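Local structure of peroxidase (6QZO) at residues 118-132 / 222-234. The protein probably works as a heme b-dependent peroxidase of the DyP-type family. Residues are numbered along the deposited sequence; the frame is centred on the assembly and turned at random.
Sequences RAPAWLHPLPPFGID and PGWLTGGTSMVVR
Arg118 meets Trp224 through its carbonyl. The indole NE1 of Trp224 donates to Arg118 O at 2.9 Å, nearly straight (173°) and in the plane of the ring. The same oxygen lies by the ring of Pro222, which follows a cis peptide bond. The guanidinium of Arg118 is used elsewhere, in a salt bridge with the C-terminal carboxylate of Gly383. The ring of Pro120 packs among three apolar groups. It crosses Pro222 at about a right angle, its CD nears CZ2 of Trp224, and its CG lies 3.7 Å from CD1 of Leu225.

Trp122 carries its indole between the backbone N and the carbonyl carbon (chi1 50°). This puts the ring flat over strand 229-238. Ser230 CB sits over one face in a CH-pi contact, 3.6 Å from the centroid of the six-membered ring. Pro120 CB lies above the opposite face, near its rim. CD1 of Leu225 comes against Trp122 CZ2 at 3.6 Å. Ser230 OG bonds to Gln332 O of the neighbouring strand. The strand is an inner one of the C-terminal antiparallel sheet, and the loop comes from the N-terminal half. The contact thus joins the two ferredoxin-like halves of the DyP fold.

Leu126 points its CD1 at Val232 CG1 and at the guanidinium of Arg234, 3.8 Å from NH1. The Phe129 ring stands perpendicular to that guanidinium. Asp132 forms a salt bridge: Arg234 NH2 reaches OD1 at 2.9 Å, on the syn side of the carboxylate. Asp132 OD2 accepts from Phe129 N, which ties the carboxylate to its own turn. One water donates to OD2 and to Pro127 O. Ser361 OG bonds to Arg234 NH1. The Arg234 side chain is bent at chi2 and chi3, and its nearest atoms and those of the bound heme are about 5 Å apart.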
loop_
_atom_site.group_PDB
_atom_site.type_symbol
_atom_site.label_atom_id
_atom_site.label_comp_id
_atom_site.label_asym_id
_atom_site.label_seq_id
_atom_site.Cartn_x
_atom_site.Cartn_y
_atom_site.Cartn_z
ATOM N N ARG A 118 27.232 -25.015 8.136
ATOM C CA ARG A 118 27.610 -23.846 7.284
ATOM C C ARG A 118 26.972 -22.558 7.815
ATOM O O ARG A 118 27.260 -21.494 7.251
ATOM C CB ARG A 118 27.232 -24.090 5.820
ATOM C CG ARG A 118 27.960 -25.275 5.196
ATOM C CD ARG A 118 29.402 -24.979 4.840
ATOM N NE ARG A 118 29.857 -25.868 3.772
ATOM C CZ ARG A 118 30.812 -26.796 3.879
ATOM N NH1 ARG A 118 31.468 -26.959 5.021
ATOM N NH2 ARG A 118 31.107 -27.559 2.834
ATOM N N ALA A 119 26.167 -22.636 8.875
ATOM C CA ALA A 119 25.510 -21.469 9.514
ATOM C C ALA A 119 26.578 -20.576 10.132
ATOM O O ALA A 119 27.386 -21.048 10.925
ATOM C CB ALA A 119 24.525 -21.919 10.570
ATOM N N PRO A 120 26.630 -19.263 9.809
ATOM C CA PRO A 120 27.447 -18.338 10.598
ATOM C C PRO A 120 26.940 -18.261 12.049
ATOM O O PRO A 120 25.773 -18.546 12.280
ATOM C CB PRO A 120 27.292 -16.994 9.877
ATOM C CG PRO A 120 26.028 -17.147 9.036
ATOM C CD PRO A 120 25.937 -18.612 8.682
ATOM N N ALA A 121 27.825 -17.930 12.989
ATOM C CA ALA A 121 27.546 -17.837 14.441
ATOM C C ALA A 121 26.375 -16.875 14.710
ATOM O O ALA A 121 25.666 -17.056 15.714
ATOM C CB ALA A 121 28.785 -17.388 15.179
ATOM N N TRP A 122 26.173 -15.873 13.852
ATOM C CA TRP A 122 25.154 -14.810 14.058
ATOM C C TRP A 122 23.789 -15.171 13.439
ATOM O O TRP A 122 22.888 -14.361 13.547
ATOM C CB TRP A 122 25.683 -13.469 13.545
ATOM C CG TRP A 122 26.249 -13.473 12.163
ATOM C CD1 TRP A 122 27.569 -13.404 11.820
ATOM C CD2 TRP A 122 25.515 -13.517 10.923
ATOM N NE1 TRP A 122 27.710 -13.405 10.457
ATOM C CE2 TRP A 122 26.468 -13.466 9.882
ATOM C CE3 TRP A 122 24.161 -13.611 10.590
ATOM C CZ2 TRP A 122 26.103 -13.501 8.540
ATOM C CZ3 TRP A 122 23.799 -13.648 9.266
ATOM C CH2 TRP A 122 24.757 -13.608 8.256
ATOM N N LEU A 123 23.619 -16.347 12.846
ATOM C CA LEU A 123 22.331 -16.722 12.193
ATOM C C LEU A 123 21.422 -17.390 13.223
ATOM O O LEU A 123 21.413 -18.631 13.297
ATOM C CB LEU A 123 22.559 -17.640 10.991
ATOM C CG LEU A 123 21.297 -17.979 10.209
ATOM C CD1 LEU A 123 20.601 -16.700 9.779
ATOM C CD2 LEU A 123 21.609 -18.856 9.009
ATOM N N HIS A 124 20.708 -16.567 13.996
ATOM C CA HIS A 124 19.789 -16.982 15.084
ATOM C C HIS A 124 18.907 -15.785 15.419
ATOM O O HIS A 124 19.282 -14.650 15.140
ATOM C CB HIS A 124 20.584 -17.496 16.310
ATOM C CG HIS A 124 21.500 -16.477 16.899
ATOM N ND1 HIS A 124 21.032 -15.347 17.523
ATOM C CD2 HIS A 124 22.836 -16.394 16.964
ATOM C CE1 HIS A 124 22.045 -14.595 17.933
ATOM N NE2 HIS A 124 23.165 -15.214 17.602
ATOM N N PRO A 125 17.708 -15.982 16.014
ATOM C CA PRO A 125 16.902 -14.839 16.464
ATOM C C PRO A 125 17.722 -13.918 17.374
ATOM O O PRO A 125 18.587 -14.402 18.091
ATOM C CB PRO A 125 15.757 -15.494 17.245
ATOM C CG PRO A 125 15.657 -16.904 16.641
ATOM C CD PRO A 125 17.068 -17.288 16.258
ATOM N N LEU A 126 17.459 -12.611 17.332
ATOM C CA LEU A 126 18.104 -11.669 18.281
ATOM C C LEU A 126 17.817 -12.167 19.690
ATOM O O LEU A 126 16.813 -12.835 19.916
ATOM C CB LEU A 126 17.555 -10.259 18.048
ATOM C CG LEU A 126 17.892 -9.649 16.687
ATOM C CD1 LEU A 126 17.193 -8.312 16.530
ATOM C CD2 LEU A 126 19.383 -9.477 16.507
ATOM N N PRO A 127 18.700 -11.900 20.675
ATOM C CA PRO A 127 18.383 -12.210 22.068
ATOM C C PRO A 127 17.171 -11.382 22.491
ATOM O O PRO A 127 16.899 -10.359 21.881
ATOM C CB PRO A 127 19.666 -11.854 22.842
ATOM C CG PRO A 127 20.423 -10.917 21.949
ATOM C CD PRO A 127 20.022 -11.267 20.528
ATOM N N PRO A 128 16.438 -11.765 23.554
ATOM C CA PRO A 128 15.263 -11.001 23.979
ATOM C C PRO A 128 15.678 -9.685 24.664
ATOM O O PRO A 128 16.720 -9.632 25.297
ATOM C CB PRO A 128 14.550 -11.943 24.961
ATOM C CG PRO A 128 15.678 -12.789 25.549
ATOM C CD PRO A 128 16.721 -12.914 24.439
ATOM N N PHE A 129 14.867 -8.643 24.488
ATOM C CA PHE A 129 15.056 -7.311 25.113
ATOM C C PHE A 129 13.810 -6.979 25.935
ATOM O O PHE A 129 12.709 -7.392 25.525
ATOM C CB PHE A 129 15.340 -6.266 24.034
ATOM C CG PHE A 129 16.613 -6.543 23.281
ATOM C CD1 PHE A 129 17.832 -6.338 23.898
ATOM C CD2 PHE A 129 16.602 -7.035 21.980
ATOM C CE1 PHE A 129 19.013 -6.643 23.245
ATOM C CE2 PHE A 129 17.789 -7.287 21.309
ATOM C CZ PHE A 129 18.994 -7.097 21.947
ATOM N N GLY A 130 13.979 -6.268 27.052
ATOM C CA GLY A 130 12.868 -5.781 27.902
ATOM C C GLY A 130 11.785 -5.066 27.090
ATOM O O GLY A 130 10.606 -5.228 27.411
ATOM N N ILE A 131 12.176 -4.319 26.059
ATOM C CA ILE A 131 11.252 -3.485 25.226
ATOM C C ILE A 131 10.455 -4.351 24.244
ATOM O O ILE A 131 9.438 -3.849 23.746
ATOM C CB ILE A 131 12.028 -2.386 24.480
ATOM C CG1 ILE A 131 13.141 -2.957 23.602
ATOM C CG2 ILE A 131 12.555 -1.359 25.475
ATOM C CD1 ILE A 131 13.576 -2.028 22.489
ATOM N N ASP A 132 10.886 -5.585 23.983
ATOM C CA ASP A 132 10.251 -6.494 22.989
ATOM C C ASP A 132 8.784 -6.737 23.339
ATOM O O ASP A 132 8.530 -7.127 24.466
ATOM C CB ASP A 132 10.966 -7.853 22.935
ATOM C CG ASP A 132 12.293 -7.839 22.213
ATOM O OD1 ASP A 132 12.612 -6.788 21.604
ATOM O OD2 ASP A 132 12.979 -8.898 22.244
ATOM N N PRO A 222 31.852 -18.465 7.203
ATOM C CA PRO A 222 31.826 -19.458 6.123
ATOM C C PRO A 222 31.973 -18.856 4.717
ATOM O O PRO A 222 31.466 -17.786 4.480
ATOM C CB PRO A 222 30.444 -20.103 6.314
ATOM C CG PRO A 222 29.568 -18.958 6.800
ATOM C CD PRO A 222 30.498 -18.072 7.619
ATOM N N GLY A 223 32.657 -19.585 3.826
ATOM C CA GLY A 223 33.092 -19.122 2.494
ATOM C C GLY A 223 31.929 -18.793 1.581
ATOM O O GLY A 223 32.100 -17.936 0.698
ATOM N N TRP A 224 30.781 -19.445 1.766
ATOM C CA TRP A 224 29.596 -19.279 0.881
ATOM C C TRP A 224 28.988 -17.868 1.002
ATOM O O TRP A 224 28.212 -17.493 0.100
ATOM C CB TRP A 224 28.543 -20.353 1.165
ATOM C CG TRP A 224 27.785 -20.197 2.449
ATOM C CD1 TRP A 224 28.076 -20.793 3.640
ATOM C CD2 TRP A 224 26.581 -19.436 2.668
ATOM N NE1 TRP A 224 27.153 -20.441 4.585
ATOM C CE2 TRP A 224 26.217 -19.615 4.016
ATOM C CE3 TRP A 224 25.766 -18.635 1.859
ATOM C CZ2 TRP A 224 25.084 -19.029 4.573
ATOM C CZ3 TRP A 224 24.649 -18.047 2.411
ATOM C CH2 TRP A 224 24.315 -18.241 3.749
ATOM N N LEU A 225 29.309 -17.117 2.058
ATOM C CA LEU A 225 28.752 -15.758 2.281
ATOM C C LEU A 225 29.606 -14.663 1.627
ATOM O O LEU A 225 29.242 -13.485 1.814
ATOM C CB LEU A 225 28.635 -15.502 3.784
ATOM C CG LEU A 225 27.271 -15.808 4.388
ATOM C CD1 LEU A 225 27.349 -15.614 5.881
ATOM C CD2 LEU A 225 26.183 -14.923 3.796
ATOM N N THR A 226 30.657 -14.998 0.875
ATOM C CA THR A 226 31.453 -13.995 0.119
ATOM C C THR A 226 30.528 -13.157 -0.765
ATOM O O THR A 226 29.808 -13.766 -1.574
ATOM C CB THR A 226 32.494 -14.623 -0.817
ATOM O OG1 THR A 226 33.198 -15.624 -0.082
ATOM C CG2 THR A 226 33.446 -13.589 -1.380
ATOM N N GLY A 227 30.597 -11.822 -0.649
ATOM C CA GLY A 227 29.738 -10.874 -1.385
ATOM C C GLY A 227 28.380 -10.699 -0.703
ATOM O O GLY A 227 27.545 -9.895 -1.202
ATOM N N GLY A 228 28.161 -11.428 0.393
ATOM C CA GLY A 228 26.876 -11.491 1.105
ATOM C C GLY A 228 26.898 -10.629 2.355
ATOM O O GLY A 228 27.851 -9.842 2.553
ATOM N N THR A 229 25.875 -10.775 3.183
ATOM C CA THR A 229 25.638 -9.891 4.342
ATOM C C THR A 229 24.615 -10.578 5.246
ATOM O O THR A 229 24.236 -11.731 4.958
ATOM C CB THR A 229 25.208 -8.491 3.862
ATOM O OG1 THR A 229 25.195 -7.577 4.966
ATOM C CG2 THR A 229 23.852 -8.496 3.189
ATOM N N SER A 230 24.241 -9.894 6.321
ATOM C CA SER A 230 23.157 -10.297 7.240
ATOM C C SER A 230 22.059 -9.246 7.145
ATOM O O SER A 230 22.381 -8.090 6.829
ATOM C CB SER A 230 23.659 -10.448 8.642
ATOM O OG SER A 230 23.962 -9.189 9.204
ATOM N N MET A 231 20.825 -9.670 7.367
ATOM C CA MET A 231 19.618 -8.825 7.283
ATOM C C MET A 231 18.842 -8.975 8.589
ATOM O O MET A 231 18.609 -10.116 8.998
ATOM C CB MET A 231 18.747 -9.261 6.108
ATOM C CG MET A 231 17.377 -8.612 6.091
ATOM S SD MET A 231 16.478 -9.231 4.636
ATOM C CE MET A 231 14.829 -8.693 5.045
ATOM N N VAL A 232 18.502 -7.847 9.212
ATOM C CA VAL A 232 17.567 -7.768 10.371
ATOM C C VAL A 232 16.296 -7.070 9.888
ATOM O O VAL A 232 16.420 -6.029 9.230
ATOM C CB VAL A 232 18.198 -7.010 11.547
ATOM C CG1 VAL A 232 17.168 -6.659 12.607
ATOM C CG2 VAL A 232 19.353 -7.785 12.147
ATOM N N VAL A 233 15.136 -7.639 10.220
ATOM C CA VAL A 233 13.807 -6.998 10.063
ATOM C C VAL A 233 13.162 -6.905 11.441
ATOM O O VAL A 233 12.798 -7.963 11.984
ATOM C CB VAL A 233 12.913 -7.781 9.089
ATOM C CG1 VAL A 233 11.553 -7.141 8.906
ATOM C CG2 VAL A 233 13.591 -7.937 7.746
ATOM N N ARG A 234 13.068 -5.682 11.974
ATOM C CA ARG A 234 12.224 -5.348 13.144
ATOM C C ARG A 234 10.997 -4.585 12.639
ATOM O O ARG A 234 11.168 -3.532 11.979
ATOM C CB ARG A 234 12.986 -4.485 14.145
ATOM C CG ARG A 234 14.290 -5.085 14.631
ATOM C CD ARG A 234 14.109 -6.107 15.727
ATOM N NE ARG A 234 13.981 -5.536 17.040
ATOM C CZ ARG A 234 13.909 -6.227 18.167
ATOM N NH1 ARG A 234 13.887 -7.552 18.166
ATOM N NH2 ARG A 234 13.827 -5.552 19.298
HETATM O O HOH W 1 14.592 -8.960 20.155
#